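Local coordinates for protein ectonucleoside triphosphate diphosphohydrolase 4 (Homo sapiens, PDB 6WG5) that belongs to the GDA1/CD39 family of nucleoside phosphatases, within the actin-like ATPase clan, at residues F185-F190 against Q471-E476. Residues are numbered along the deposited sequence; the frame is centred on the assembly and turned at random.
Sequences FVLGRF and QVYDKE
L187 reaches V472 with one methyl of its branched end, CD2, which lies 3.5 Å from V472 CG1. The two side chains cross at about a right angle. L187 CD2 also lies 3.9 Å from both CZ and OH of Y473, neither squarely over the ring nor at its edge. V472 CG1 is anti to its own backbone N (chi1 -176°), which turns this methyl to L187 and also to V186, whose CG2 is 4.2 Å away. Within its own segment, V472 CG1 also lies over one face of the Y473 ring, offset toward the rim. At the ring edge, V186 O lies in the ring plane, 3.2 Å from Y473 CE2. This carbonyl oxygen also accepts a hydrogen bond from R22.

The contact joins the C-terminal end of helix 172-186 to the loop between strand 466-468 and helix 479-487. In this member of the actin-like ATPase clan, strand 466-468 is an outermost strand of a mixed sheet. The helix finishes in a Schellman motif, with G188 at positive phi and G188 N bonded to F185 O at 2.8 Å. In the other segment, V472 to K475 form a type I' beta turn. K475 N donates to V472 O at 3.0 Å, and V472 N donates back to K475 O at 2.9 Å. V186, L187 and V472 are buried, while Y473 is partly exposed and also touches R26 of helix 18-28. V186 also touches L481 of helix 479-487.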
loop_
_atom_site.group_PDB
_atom_site.type_symbol
_atom_site.label_atom_id
_atom_site.label_comp_id
_atom_site.label_asym_id
_atom_site.label_seq_id
_atom_site.Cartn_x
_atom_site.Cartn_y
_atom_site.Cartn_z
ATOM N N PHE A 185 -9.218 -6.767 6.383
ATOM C CA PHE A 185 -10.457 -7.480 6.099
ATOM C C PHE A 185 -10.182 -8.947 5.795
ATOM O O PHE A 185 -10.774 -9.840 6.414
ATOM C CB PHE A 185 -11.188 -6.813 4.939
ATOM C CG PHE A 185 -12.498 -7.453 4.612
ATOM C CD1 PHE A 185 -13.568 -7.349 5.482
ATOM C CD2 PHE A 185 -12.662 -8.163 3.436
ATOM C CE1 PHE A 185 -14.777 -7.938 5.187
ATOM C CE2 PHE A 185 -13.869 -8.754 3.134
ATOM C CZ PHE A 185 -14.931 -8.642 4.012
ATOM N N VAL A 186 -9.282 -9.220 4.847
ATOM C CA VAL A 186 -8.977 -10.606 4.501
ATOM C C VAL A 186 -8.366 -11.331 5.691
ATOM O O VAL A 186 -8.568 -12.539 5.861
ATOM C CB VAL A 186 -8.054 -10.673 3.266
ATOM C CG1 VAL A 186 -8.741 -10.065 2.054
ATOM C CG2 VAL A 186 -6.727 -9.977 3.534
ATOM N N LEU A 187 -7.616 -10.617 6.531
ATOM C CA LEU A 187 -7.069 -11.216 7.743
ATOM C C LEU A 187 -8.123 -11.424 8.822
ATOM O O LEU A 187 -7.807 -12.011 9.863
ATOM C CB LEU A 187 -5.938 -10.346 8.295
ATOM C CG LEU A 187 -4.658 -10.263 7.456
ATOM C CD1 LEU A 187 -3.640 -9.372 8.146
ATOM C CD2 LEU A 187 -4.063 -11.638 7.202
ATOM N N GLY A 188 -9.352 -10.959 8.608
ATOM C CA GLY A 188 -10.422 -11.188 9.556
ATOM C C GLY A 188 -10.413 -10.287 10.767
ATOM O O GLY A 188 -11.075 -10.601 11.762
ATOM N N ARG A 189 -9.695 -9.167 10.717
ATOM C CA ARG A 189 -9.560 -8.299 11.881
ATOM C C ARG A 189 -10.797 -7.455 12.143
ATOM O O ARG A 189 -10.880 -6.825 13.203
ATOM C CB ARG A 189 -8.342 -7.391 11.709
ATOM C CG ARG A 189 -7.057 -8.150 11.405
ATOM C CD ARG A 189 -6.766 -9.206 12.462
ATOM N NE ARG A 189 -5.596 -10.009 12.126
ATOM C CZ ARG A 189 -4.348 -9.704 12.465
ATOM N NH1 ARG A 189 -4.090 -8.601 13.152
ATOM N NH2 ARG A 189 -3.354 -10.505 12.111
ATOM N N PHE A 190 -11.749 -7.422 11.215
ATOM C CA PHE A 190 -13.031 -6.772 11.442
ATOM C C PHE A 190 -14.114 -7.759 11.860
ATOM O O PHE A 190 -15.237 -7.339 12.156
ATOM C CB PHE A 190 -13.461 -6.014 10.184
ATOM C CG PHE A 190 -12.455 -5.000 9.722
ATOM C CD1 PHE A 190 -11.858 -4.133 10.624
ATOM C CD2 PHE A 190 -12.090 -4.924 8.389
ATOM C CE1 PHE A 190 -10.930 -3.202 10.203
ATOM C CE2 PHE A 190 -11.160 -3.995 7.963
ATOM C CZ PHE A 190 -10.582 -3.133 8.871
ATOM N N GLN A 471 2.170 -11.175 -0.899
ATOM C CA GLN A 471 0.725 -11.320 -0.933
ATOM C C GLN A 471 0.261 -11.884 0.402
ATOM O O GLN A 471 1.067 -12.303 1.238
ATOM C CB GLN A 471 0.289 -12.209 -2.102
ATOM C CG GLN A 471 1.074 -13.501 -2.241
ATOM C CD GLN A 471 0.799 -14.204 -3.555
ATOM O OE1 GLN A 471 0.406 -13.576 -4.539
ATOM N NE2 GLN A 471 1.003 -15.517 -3.579
ATOM N N VAL A 472 -1.054 -11.879 0.601
ATOM C CA VAL A 472 -1.675 -12.361 1.828
ATOM C C VAL A 472 -2.679 -13.440 1.454
ATOM O O VAL A 472 -3.514 -13.237 0.565
ATOM C CB VAL A 472 -2.358 -11.222 2.606
ATOM C CG1 VAL A 472 -2.916 -11.737 3.923
ATOM C CG2 VAL A 472 -1.375 -10.092 2.852
ATOM N N TYR A 473 -2.599 -14.582 2.134
ATOM C CA TYR A 473 -3.422 -15.742 1.795
ATOM C C TYR A 473 -3.349 -16.026 0.297
ATOM O O TYR A 473 -4.351 -16.330 -0.355
ATOM C CB TYR A 473 -4.866 -15.541 2.263
ATOM C CG TYR A 473 -5.009 -15.452 3.771
ATOM C CD1 TYR A 473 -4.112 -16.096 4.615
ATOM C CD2 TYR A 473 -6.036 -14.720 4.351
ATOM C CE1 TYR A 473 -4.234 -16.017 5.988
ATOM C CE2 TYR A 473 -6.166 -14.636 5.728
ATOM C CZ TYR A 473 -5.260 -15.287 6.540
ATOM O OH TYR A 473 -5.376 -15.212 7.911
ATOM N N ASP A 474 -2.138 -15.909 -0.250
ATOM C CA ASP A 474 -1.845 -16.265 -1.637
ATOM C C ASP A 474 -2.614 -15.395 -2.627
ATOM O O ASP A 474 -2.921 -15.828 -3.740
ATOM C CB ASP A 474 -2.125 -17.748 -1.898
ATOM C CG ASP A 474 -1.184 -18.660 -1.131
ATOM O OD1 ASP A 474 -0.004 -18.760 -1.526
ATOM O OD2 ASP A 474 -1.624 -19.276 -0.135
ATOM N N LYS A 475 -2.918 -14.157 -2.241
ATOM C CA LYS A 475 -3.582 -13.210 -3.124
ATOM C C LYS A 475 -3.030 -11.815 -2.879
ATOM O O LYS A 475 -2.735 -11.447 -1.738
ATOM C CB LYS A 475 -5.102 -13.211 -2.918
ATOM C CG LYS A 475 -5.779 -14.517 -3.302
ATOM C CD LYS A 475 -7.292 -14.414 -3.200
ATOM C CE LYS A 475 -7.961 -15.758 -3.448
ATOM N NZ LYS A 475 -9.436 -15.696 -3.247
ATOM N N GLU A 476 -2.887 -11.047 -3.956
ATOM C CA GLU A 476 -2.438 -9.666 -3.848
ATOM C C GLU A 476 -3.394 -8.866 -2.966
ATOM O O GLU A 476 -4.580 -9.183 -2.847
ATOM C CB GLU A 476 -2.345 -9.041 -5.243
ATOM C CG GLU A 476 -2.022 -7.552 -5.275
ATOM C CD GLU A 476 -2.108 -6.969 -6.675
ATOM O OE1 GLU A 476 -2.611 -7.667 -7.583
ATOM O OE2 GLU A 476 -1.679 -5.810 -6.865
#